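Local coordinates for protein beta-N-acetylhexosaminidase (PDB 1JAK) that hydrolyses terminal beta-linked N-acetylhexosamine residues as a family 20 glycoside hydrolase, probably by substrate-assisted catalysis, and is inhibited by an isofagomine-type azasugar, at residues Lys345-Leu353 and Val359-Gly368; Leu390-Thr398 and Trp426-Ala435. All blocks are in the same frame, centred on the assembly; numbering follows the deposited sequence.

Contact 1: Lys345-Leu353 and Val359-Gly368. With IFG ((2R,3R,4S,5R)-2-acetamido-3,4-dihydroxy-5-hydroxymethyl-piperidine), chain F.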
loop_
_atom_site.group_PDB
_atom_site.type_symbol
_atom_site.label_atom_id
_atom_site.label_comp_id
_atom_site.label_asym_id
_atom_site.label_seq_id
_atom_site.Cartn_x
_atom_site.Cartn_y
_atom_site.Cartn_z
ATOM N N LYS A 345 -18.262 -7.598 -6.782
ATOM C CA LYS A 345 -16.870 -7.169 -6.732
ATOM C C LYS A 345 -16.011 -7.800 -7.823
ATOM O O LYS A 345 -16.421 -8.755 -8.489
ATOM C CB LYS A 345 -16.274 -7.481 -5.355
ATOM C CG LYS A 345 -17.018 -6.821 -4.197
ATOM C CD LYS A 345 -17.038 -5.301 -4.338
ATOM C CE LYS A 345 -17.890 -4.663 -3.245
ATOM N NZ LYS A 345 -17.956 -3.176 -3.371
ATOM N N THR A 346 -14.821 -7.238 -8.004
ATOM C CA THR A 346 -13.863 -7.718 -8.992
ATOM C C THR A 346 -12.842 -8.576 -8.263
ATOM O O THR A 346 -12.194 -8.119 -7.324
ATOM C CB THR A 346 -13.142 -6.543 -9.675
ATOM O OG1 THR A 346 -14.092 -5.783 -10.435
ATOM C CG2 THR A 346 -12.033 -7.048 -10.596
ATOM N N VAL A 347 -12.686 -9.817 -8.703
ATOM C CA VAL A 347 -11.752 -10.715 -8.045
ATOM C C VAL A 347 -10.282 -10.442 -8.348
ATOM O O VAL A 347 -9.910 -10.058 -9.458
ATOM C CB VAL A 347 -12.072 -12.194 -8.392
ATOM C CG1 VAL A 347 -11.953 -12.416 -9.883
ATOM C CG2 VAL A 347 -11.132 -13.128 -7.631
ATOM N N VAL A 348 -9.459 -10.621 -7.320
ATOM C CA VAL A 348 -8.018 -10.468 -7.430
ATOM C C VAL A 348 -7.470 -11.715 -6.750
ATOM O O VAL A 348 -8.046 -12.195 -5.777
ATOM C CB VAL A 348 -7.485 -9.243 -6.658
ATOM C CG1 VAL A 348 -5.977 -9.126 -6.862
ATOM C CG2 VAL A 348 -8.189 -7.973 -7.126
ATOM N N GLY A 349 -6.377 -12.250 -7.276
ATOM C CA GLY A 349 -5.774 -13.419 -6.666
ATOM C C GLY A 349 -4.285 -13.392 -6.921
ATOM O O GLY A 349 -3.822 -12.628 -7.767
ATOM N N TRP A 350 -3.519 -14.190 -6.184
ATOM C CA TRP A 350 -2.084 -14.240 -6.429
ATOM C C TRP A 350 -1.952 -14.899 -7.800
ATOM O O TRP A 350 -2.907 -15.524 -8.269
ATOM C CB TRP A 350 -1.383 -15.034 -5.326
ATOM C CG TRP A 350 -1.490 -14.336 -3.992
ATOM C CD1 TRP A 350 -2.337 -14.647 -2.968
ATOM C CD2 TRP A 350 -0.757 -13.178 -3.570
ATOM N NE1 TRP A 350 -2.179 -13.752 -1.932
ATOM C CE2 TRP A 350 -1.215 -12.841 -2.276
ATOM C CE3 TRP A 350 0.246 -12.393 -4.159
ATOM C CZ2 TRP A 350 -0.705 -11.749 -1.557
ATOM C CZ3 TRP A 350 0.756 -11.306 -3.443
ATOM C CH2 TRP A 350 0.277 -10.997 -2.153
ATOM N N HIS A 351 -0.796 -14.780 -8.450
ATOM C CA HIS A 351 -0.684 -15.320 -9.804
ATOM C C HIS A 351 -0.915 -16.811 -10.002
ATOM O O HIS A 351 -1.019 -17.262 -11.138
ATOM C CB HIS A 351 0.634 -14.892 -10.477
ATOM C CG HIS A 351 1.844 -15.614 -9.982
ATOM N ND1 HIS A 351 2.606 -15.160 -8.925
ATOM C CD2 HIS A 351 2.445 -16.746 -10.420
ATOM C CE1 HIS A 351 3.624 -15.979 -8.737
ATOM N NE2 HIS A 351 3.550 -16.950 -9.632
ATOM N N GLN A 352 -0.999 -17.578 -8.919
ATOM C CA GLN A 352 -1.284 -19.004 -9.057
ATOM C C GLN A 352 -2.664 -19.149 -9.705
ATOM O O GLN A 352 -2.975 -20.178 -10.308
ATOM C CB GLN A 352 -1.295 -19.698 -7.691
ATOM C CG GLN A 352 0.084 -20.007 -7.121
ATOM C CD GLN A 352 0.902 -18.765 -6.860
ATOM O OE1 GLN A 352 0.401 -17.787 -6.311
ATOM N NE2 GLN A 352 2.176 -18.802 -7.236
ATOM N N LEU A 353 -3.490 -18.115 -9.573
ATOM C CA LEU A 353 -4.832 -18.131 -10.154
ATOM C C LEU A 353 -4.767 -18.188 -11.682
ATOM O O LEU A 353 -5.714 -18.637 -12.333
ATOM C CB LEU A 353 -5.623 -16.888 -9.714
ATOM C CG LEU A 353 -7.076 -16.765 -10.196
ATOM C CD1 LEU A 353 -7.897 -17.944 -9.692
ATOM C CD2 LEU A 353 -7.675 -15.463 -9.688
ATOM N N VAL A 359 -11.466 -15.491 -14.203
ATOM C CA VAL A 359 -12.715 -15.052 -14.817
ATOM C C VAL A 359 -12.502 -13.695 -15.473
ATOM O O VAL A 359 -11.512 -13.014 -15.210
ATOM C CB VAL A 359 -13.862 -14.927 -13.782
ATOM C CG1 VAL A 359 -14.211 -16.294 -13.224
ATOM C CG2 VAL A 359 -13.459 -13.976 -12.659
ATOM N N GLU A 360 -13.430 -13.307 -16.338
ATOM C CA GLU A 360 -13.331 -12.026 -17.018
ATOM C C GLU A 360 -13.271 -10.902 -15.988
ATOM O O GLU A 360 -13.998 -10.924 -14.994
ATOM C CB GLU A 360 -14.538 -11.828 -17.939
ATOM C CG GLU A 360 -14.612 -10.452 -18.583
ATOM C CD GLU A 360 -15.767 -10.330 -19.562
ATOM O OE1 GLU A 360 -16.903 -10.688 -19.188
ATOM O OE2 GLU A 360 -15.537 -9.870 -20.700
ATOM N N GLY A 361 -12.389 -9.934 -16.225
ATOM C CA GLY A 361 -12.259 -8.802 -15.324
ATOM C C GLY A 361 -11.328 -9.022 -14.147
ATOM O O GLY A 361 -10.996 -8.082 -13.424
ATOM N N ALA A 362 -10.895 -10.258 -13.948
ATOM C CA ALA A 362 -10.009 -10.564 -12.832
ATOM C C ALA A 362 -8.614 -9.978 -12.991
ATOM O O ALA A 362 -8.172 -9.671 -14.100
ATOM C CB ALA A 362 -9.910 -12.074 -12.657
ATOM N N LEU A 363 -7.934 -9.803 -11.862
ATOM C CA LEU A 363 -6.560 -9.318 -11.848
ATOM C C LEU A 363 -5.767 -10.354 -11.064
ATOM O O LEU A 363 -6.304 -10.979 -10.152
ATOM C CB LEU A 363 -6.428 -7.977 -11.119
ATOM C CG LEU A 363 -6.995 -6.697 -11.728
ATOM C CD1 LEU A 363 -8.494 -6.642 -11.505
ATOM C CD2 LEU A 363 -6.325 -5.499 -11.066
ATOM N N VAL A 364 -4.509 -10.562 -11.431
ATOM C CA VAL A 364 -3.677 -11.493 -10.681
ATOM C C VAL A 364 -2.444 -10.750 -10.203
ATOM O O VAL A 364 -1.925 -9.870 -10.894
ATOM C CB VAL A 364 -3.260 -12.739 -11.504
ATOM C CG1 VAL A 364 -4.489 -13.587 -11.800
ATOM C CG2 VAL A 364 -2.553 -12.327 -12.787
ATOM N N GLN A 365 -1.996 -11.091 -9.002
ATOM C CA GLN A 365 -0.835 -10.444 -8.413
ATOM C C GLN A 365 0.381 -11.353 -8.526
ATOM O O GLN A 365 0.462 -12.388 -7.863
ATOM C CB GLN A 365 -1.111 -10.111 -6.945
ATOM C CG GLN A 365 -0.079 -9.175 -6.338
ATOM C CD GLN A 365 -0.418 -8.759 -4.920
ATOM O OE1 GLN A 365 -1.559 -8.905 -4.465
ATOM N NE2 GLN A 365 0.572 -8.223 -4.216
ATOM N N TYR A 366 1.323 -10.948 -9.369
ATOM C CA TYR A 366 2.538 -11.715 -9.609
ATOM C C TYR A 366 3.608 -11.484 -8.549
ATOM O O TYR A 366 4.111 -10.365 -8.396
ATOM C CB TYR A 366 3.116 -11.349 -10.973
ATOM C CG TYR A 366 4.324 -12.166 -11.343
ATOM C CD1 TYR A 366 4.189 -13.491 -11.760
ATOM C CD2 TYR A 366 5.606 -11.626 -11.259
ATOM C CE1 TYR A 366 5.301 -14.256 -12.086
ATOM C CE2 TYR A 366 6.729 -12.384 -11.583
ATOM C CZ TYR A 366 6.566 -13.700 -11.996
ATOM O OH TYR A 366 7.667 -14.457 -12.322
ATOM N N TRP A 367 3.965 -12.544 -7.831
ATOM C CA TRP A 367 4.988 -12.440 -6.800
ATOM C C TRP A 367 6.189 -13.336 -7.107
ATOM O O TRP A 367 6.919 -13.756 -6.202
ATOM C CB TRP A 367 4.399 -12.772 -5.419
ATOM C CG TRP A 367 3.769 -14.133 -5.286
ATOM C CD1 TRP A 367 2.608 -14.567 -5.863
ATOM C CD2 TRP A 367 4.247 -15.218 -4.483
ATOM N NE1 TRP A 367 2.332 -15.857 -5.464
ATOM C CE2 TRP A 367 3.323 -16.279 -4.617
ATOM C CE3 TRP A 367 5.366 -15.397 -3.659
ATOM C CZ2 TRP A 367 3.482 -17.506 -3.956
ATOM C CZ3 TRP A 367 5.525 -16.617 -2.997
ATOM C CH2 TRP A 367 4.586 -17.655 -3.153
ATOM N N GLY A 368 6.391 -13.610 -8.396
ATOM C CA GLY A 368 7.509 -14.429 -8.831
ATOM C C GLY A 368 8.842 -13.717 -8.686
ATOM O O GLY A 368 8.903 -12.581 -8.207
HETATM N N1 IFG F . 4.869 -16.315 0.689
HETATM C C2 IFG F . 3.498 -16.277 1.261
HETATM C C3 IFG F . 3.259 -15.192 2.388
HETATM C C4 IFG F . 4.455 -15.016 3.347
HETATM C C5 IFG F . 5.715 -14.779 2.512
HETATM C C6 IFG F . 6.993 -14.533 3.308
HETATM C C7 IFG F . 2.685 -15.049 -0.711
HETATM C C8 IFG F . 1.727 -14.733 -1.831
HETATM C C9 IFG F . 6.006 -15.928 1.538
HETATM N N2 IFG F . 2.514 -16.076 0.173
HETATM O O7 IFG F . 3.673 -14.333 -0.623
HETATM O O3 IFG F . 2.099 -15.538 3.134
HETATM O O4 IFG F . 4.615 -16.216 4.103
HETATM O O6 IFG F . 7.963 -13.841 2.530
#
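W350 and W367 meet edge to face at the C-terminal ends of two neighbouring parallel strands, 346-350 and 363-366, of the catalytic TIM barrel. The six-membered ring of W350 turns its edge to the five-membered ring of W367, planes at 75°, and the acetamide methyl C8 of the inhibitor IFG sits over a face of each indole, 3.4 Å from W350 CD2 and 3.6 Å from W367 CE2. Q365, its chain extended, runs alongside W350 with OE1 over the opposite face, toward its rim, the amide tilted against the ring; H315 and S393 fix the amide, and W350 NE1 binds E250. H351 sets CG between its backbone N and carbonyl carbon (chi1 75°), and ND1 accepts the backbone N-H of W367, N to ND1 3.1 Å, the donor tilted 28° from the imidazole plane; Y366 CD1 lies over one face, and NE2 is hydrogen-bonded to E376. Parallel bonds such as Q365 N to G349 O (2.7 Å) join the strands, and toward their N-terminal ends V347 CG1 presses on A362 CB at 3.5 Å. Bent at chi2, Q352 reaches the indole rim, where W367 NE1 donates to Q352 OE1 at 2.9 Å, on a lone pair and in both amide and indole planes.

Contact 2: Leu390-Thr398 and Trp426-Ala435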
loop_
_atom_site.group_PDB
_atom_site.type_symbol
_atom_site.label_atom_id
_atom_site.label_comp_id
_atom_site.label_asym_id
_atom_site.label_seq_id
_atom_site.Cartn_x
_atom_site.Cartn_y
_atom_site.Cartn_z
ATOM N N LEU A 390 -2.518 -7.364 -14.595
ATOM C CA LEU A 390 -1.358 -7.785 -13.821
ATOM C C LEU A 390 -0.907 -6.773 -12.777
ATOM O O LEU A 390 -0.722 -5.598 -13.081
ATOM C CB LEU A 390 -0.182 -8.067 -14.755
ATOM C CG LEU A 390 0.096 -9.504 -15.193
ATOM C CD1 LEU A 390 -1.173 -10.195 -15.639
ATOM C CD2 LEU A 390 1.135 -9.472 -16.305
ATOM N N ILE A 391 -0.737 -7.247 -11.546
ATOM C CA ILE A 391 -0.248 -6.417 -10.448
ATOM C C ILE A 391 1.125 -7.012 -10.159
ATOM O O ILE A 391 1.230 -8.188 -9.812
ATOM C CB ILE A 391 -1.122 -6.560 -9.192
ATOM C CG1 ILE A 391 -2.524 -6.007 -9.462
ATOM C CG2 ILE A 391 -0.468 -5.833 -8.024
ATOM C CD1 ILE A 391 -3.560 -6.466 -8.454
ATOM N N LEU A 392 2.178 -6.216 -10.306
ATOM C CA LEU A 392 3.525 -6.729 -10.086
ATOM C C LEU A 392 4.105 -6.458 -8.705
ATOM O O LEU A 392 4.220 -5.309 -8.289
ATOM C CB LEU A 392 4.476 -6.165 -11.147
ATOM C CG LEU A 392 4.105 -6.458 -12.605
ATOM C CD1 LEU A 392 5.150 -5.841 -13.524
ATOM C CD2 LEU A 392 4.018 -7.964 -12.831
ATOM N N SER A 393 4.464 -7.532 -8.003
ATOM C CA SER A 393 5.073 -7.443 -6.676
ATOM C C SER A 393 6.031 -8.628 -6.519
ATOM O O SER A 393 5.815 -9.514 -5.689
ATOM C CB SER A 393 4.000 -7.475 -5.574
ATOM O OG SER A 393 3.309 -8.713 -5.547
ATOM N N PRO A 394 7.113 -8.651 -7.318
ATOM C CA PRO A 394 8.115 -9.724 -7.287
ATOM C C PRO A 394 8.679 -9.922 -5.883
ATOM O O PRO A 394 9.058 -8.957 -5.220
ATOM C CB PRO A 394 9.183 -9.239 -8.270
ATOM C CG PRO A 394 8.410 -8.328 -9.205
ATOM C CD PRO A 394 7.520 -7.583 -8.247
ATOM N N ALA A 395 8.741 -11.174 -5.443
ATOM C CA ALA A 395 9.243 -11.480 -4.107
ATOM C C ALA A 395 10.699 -11.074 -3.895
ATOM O O ALA A 395 11.120 -10.857 -2.759
ATOM C CB ALA A 395 9.064 -12.969 -3.809
ATOM N N ASP A 396 11.468 -10.980 -4.976
ATOM C CA ASP A 396 12.866 -10.586 -4.861
ATOM C C ASP A 396 13.052 -9.116 -5.239
ATOM O O ASP A 396 14.154 -8.686 -5.590
ATOM C CB ASP A 396 13.754 -11.492 -5.731
ATOM C CG ASP A 396 13.407 -11.427 -7.210
ATOM O OD1 ASP A 396 12.317 -10.930 -7.566
ATOM O OD2 ASP A 396 14.234 -11.896 -8.024
ATOM N N ARG A 397 11.964 -8.352 -5.155
ATOM C CA ARG A 397 11.994 -6.927 -5.476
ATOM C C ARG A 397 11.209 -6.064 -4.491
ATOM O O ARG A 397 11.770 -5.169 -3.857
ATOM C CB ARG A 397 11.409 -6.672 -6.868
ATOM C CG ARG A 397 12.095 -7.398 -8.006
ATOM C CD ARG A 397 13.387 -6.727 -8.395
ATOM N NE ARG A 397 14.012 -7.412 -9.524
ATOM C CZ ARG A 397 15.095 -6.974 -10.154
ATOM N NH1 ARG A 397 15.676 -5.844 -9.771
ATOM N NH2 ARG A 397 15.607 -7.675 -11.161
ATOM N N THR A 398 9.911 -6.333 -4.369
ATOM C CA THR A 398 9.055 -5.515 -3.513
ATOM C C THR A 398 8.488 -6.127 -2.235
ATOM O O THR A 398 7.618 -5.527 -1.600
ATOM C CB THR A 398 7.883 -4.933 -4.327
ATOM O OG1 THR A 398 6.972 -5.982 -4.680
ATOM C CG2 THR A 398 8.403 -4.273 -5.601
ATOM N N TRP A 426 14.140 -1.489 -11.770
ATOM C CA TRP A 426 13.459 -2.280 -12.790
ATOM C C TRP A 426 12.302 -1.488 -13.395
ATOM O O TRP A 426 11.915 -0.441 -12.871
ATOM C CB TRP A 426 12.977 -3.635 -12.238
ATOM C CG TRP A 426 12.090 -3.586 -11.027
ATOM C CD1 TRP A 426 12.454 -3.257 -9.752
ATOM C CD2 TRP A 426 10.694 -3.909 -10.975
ATOM N NE1 TRP A 426 11.372 -3.360 -8.909
ATOM C CE2 TRP A 426 10.279 -3.756 -9.634
ATOM C CE3 TRP A 426 9.754 -4.314 -11.931
ATOM C CZ2 TRP A 426 8.962 -3.992 -9.225
ATOM C CZ3 TRP A 426 8.444 -4.551 -11.526
ATOM C CH2 TRP A 426 8.061 -4.386 -10.180
ATOM N N ASP A 427 11.767 -1.983 -14.509
ATOM C CA ASP A 427 10.679 -1.316 -15.221
ATOM C C ASP A 427 9.468 -2.241 -15.331
ATOM O O ASP A 427 9.528 -3.273 -16.001
ATOM C CB ASP A 427 11.173 -0.923 -16.623
ATOM C CG ASP A 427 10.117 -0.206 -17.452
ATOM O OD1 ASP A 427 8.977 -0.023 -16.979
ATOM O OD2 ASP A 427 10.442 0.178 -18.597
ATOM N N PRO A 428 8.351 -1.885 -14.672
ATOM C CA PRO A 428 7.145 -2.721 -14.726
ATOM C C PRO A 428 6.674 -3.066 -16.142
ATOM O O PRO A 428 6.160 -4.158 -16.381
ATOM C CB PRO A 428 6.113 -1.886 -13.972
ATOM C CG PRO A 428 6.948 -1.161 -12.957
ATOM C CD PRO A 428 8.155 -0.737 -13.765
ATOM N N ALA A 429 6.858 -2.135 -17.075
ATOM C CA ALA A 429 6.421 -2.329 -18.458
ATOM C C ALA A 429 7.143 -3.425 -19.235
ATOM O O ALA A 429 6.560 -4.035 -20.133
ATOM C CB ALA A 429 6.526 -1.010 -19.218
ATOM N N GLY A 430 8.407 -3.668 -18.910
ATOM C CA GLY A 430 9.155 -4.697 -19.614
ATOM C C GLY A 430 9.728 -5.730 -18.666
ATOM O O GLY A 430 10.755 -6.350 -18.943
ATOM N N TYR A 431 9.042 -5.926 -17.547
ATOM C CA TYR A 431 9.485 -6.864 -16.528
ATOM C C TYR A 431 9.234 -8.340 -16.835
ATOM O O TYR A 431 10.171 -9.140 -16.872
ATOM C CB TYR A 431 8.828 -6.515 -15.192
ATOM C CG TYR A 431 9.167 -7.500 -14.102
ATOM C CD1 TYR A 431 10.421 -7.492 -13.496
ATOM C CD2 TYR A 431 8.254 -8.482 -13.722
ATOM C CE1 TYR A 431 10.761 -8.441 -12.537
ATOM C CE2 TYR A 431 8.585 -9.437 -12.768
ATOM C CZ TYR A 431 9.840 -9.410 -12.184
ATOM O OH TYR A 431 10.177 -10.369 -11.262
ATOM N N LEU A 432 7.973 -8.704 -17.037
ATOM C CA LEU A 432 7.623 -10.096 -17.312
ATOM C C LEU A 432 7.733 -10.392 -18.805
ATOM O O LEU A 432 6.991 -9.835 -19.614
ATOM C CB LEU A 432 6.201 -10.385 -16.824
ATOM C CG LEU A 432 5.779 -11.855 -16.757
ATOM C CD1 LEU A 432 6.627 -12.581 -15.715
ATOM C CD2 LEU A 432 4.304 -11.951 -16.397
ATOM N N PRO A 433 8.661 -11.283 -19.186
ATOM C CA PRO A 433 8.864 -11.646 -20.592
ATOM C C PRO A 433 7.580 -12.025 -21.319
ATOM O O PRO A 433 6.809 -12.858 -20.844
ATOM C CB PRO A 433 9.839 -12.820 -20.506
ATOM C CG PRO A 433 10.631 -12.508 -19.283
ATOM C CD PRO A 433 9.561 -12.058 -18.314
ATOM N N GLY A 434 7.356 -11.400 -22.470
ATOM C CA GLY A 434 6.181 -11.699 -23.268
ATOM C C GLY A 434 4.862 -11.102 -22.817
ATOM O O GLY A 434 3.854 -11.246 -23.506
ATOM N N ALA A 435 4.850 -10.430 -21.670
ATOM C CA ALA A 435 3.617 -9.834 -21.177
ATOM C C ALA A 435 3.366 -8.471 -21.817
ATOM O O ALA A 435 4.250 -7.613 -21.841
ATOM C CB ALA A 435 3.677 -9.694 -19.651
HETATM O O HOH W 1 12.394 -10.021 -10.104
#
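The backbones of L390-T398 and W426-A435 keep well apart, 7.1 Å at the nearest CA pair, L392 and P428, so side chains bridge the end of barrel strand 389-392 and the loop leading to strand 440-447 of the TIM barrel. W426 carries much of the contact. With CG between its backbone N and carbonyl carbon (chi1 55°), the indole reaches in among R397, P394, T398 and L392. R397 slides past it in the opposite direction and sets CD over the five-membered ring, a CH-pi contact of 4.1 Å to the centroid, 23° off the normal. T398 CG2 meets the rim of the indole near its plane, 3.7 Å from W426 CZ2. L392 CD1 also lies at that rim, and P394 CD approaches W426 CH2. The indole N-H is held by the carbonyl of S423. L392 CD1 also packs against P428 CB and Y431 CD2, while L390 CD2 meets L432 CD2 at 4.0 Å beside helix 374-385.

Y431, with CG anti to the backbone N (chi1 176°), extends its ring past P394, whose CG lies 3.5 Å from Y431 CZ. At its far end the hydroxyl joins a polar cluster in which D396 forms a salt bridge with R422 and R397 one with D370, and R397 NH1 is hydrogen-bonded to the carbonyl O of R422. One water ties these groups together: it accepts from Y431 OH in the plane of the phenol ring and from R397 NE in the guanidinium plane, and donates to D396 OD1, with 2.7 Å between the water O and D396 OD1.

Contacts 1 and 2 follow one another along the chain, the first closing before the second opens, and their centres lie about 14 Å apart in the catalytic barrel. They share one parallel sheet: strand 363-366 of contact 1 is the direct neighbour of strand 389-392 of contact 2, with probable backbone hydrogen bonds from Y366 N to I391 O and from S393 N to Y366 O. Helix 374-385, which connects these two strands, packs on side chains of both contacts. Contact 1 supplies two aromatic walls of the inhibitor pocket; contact 2 takes in the segment that runs on into Y399, whose OH is hydrogen-bonded to the inhibitor.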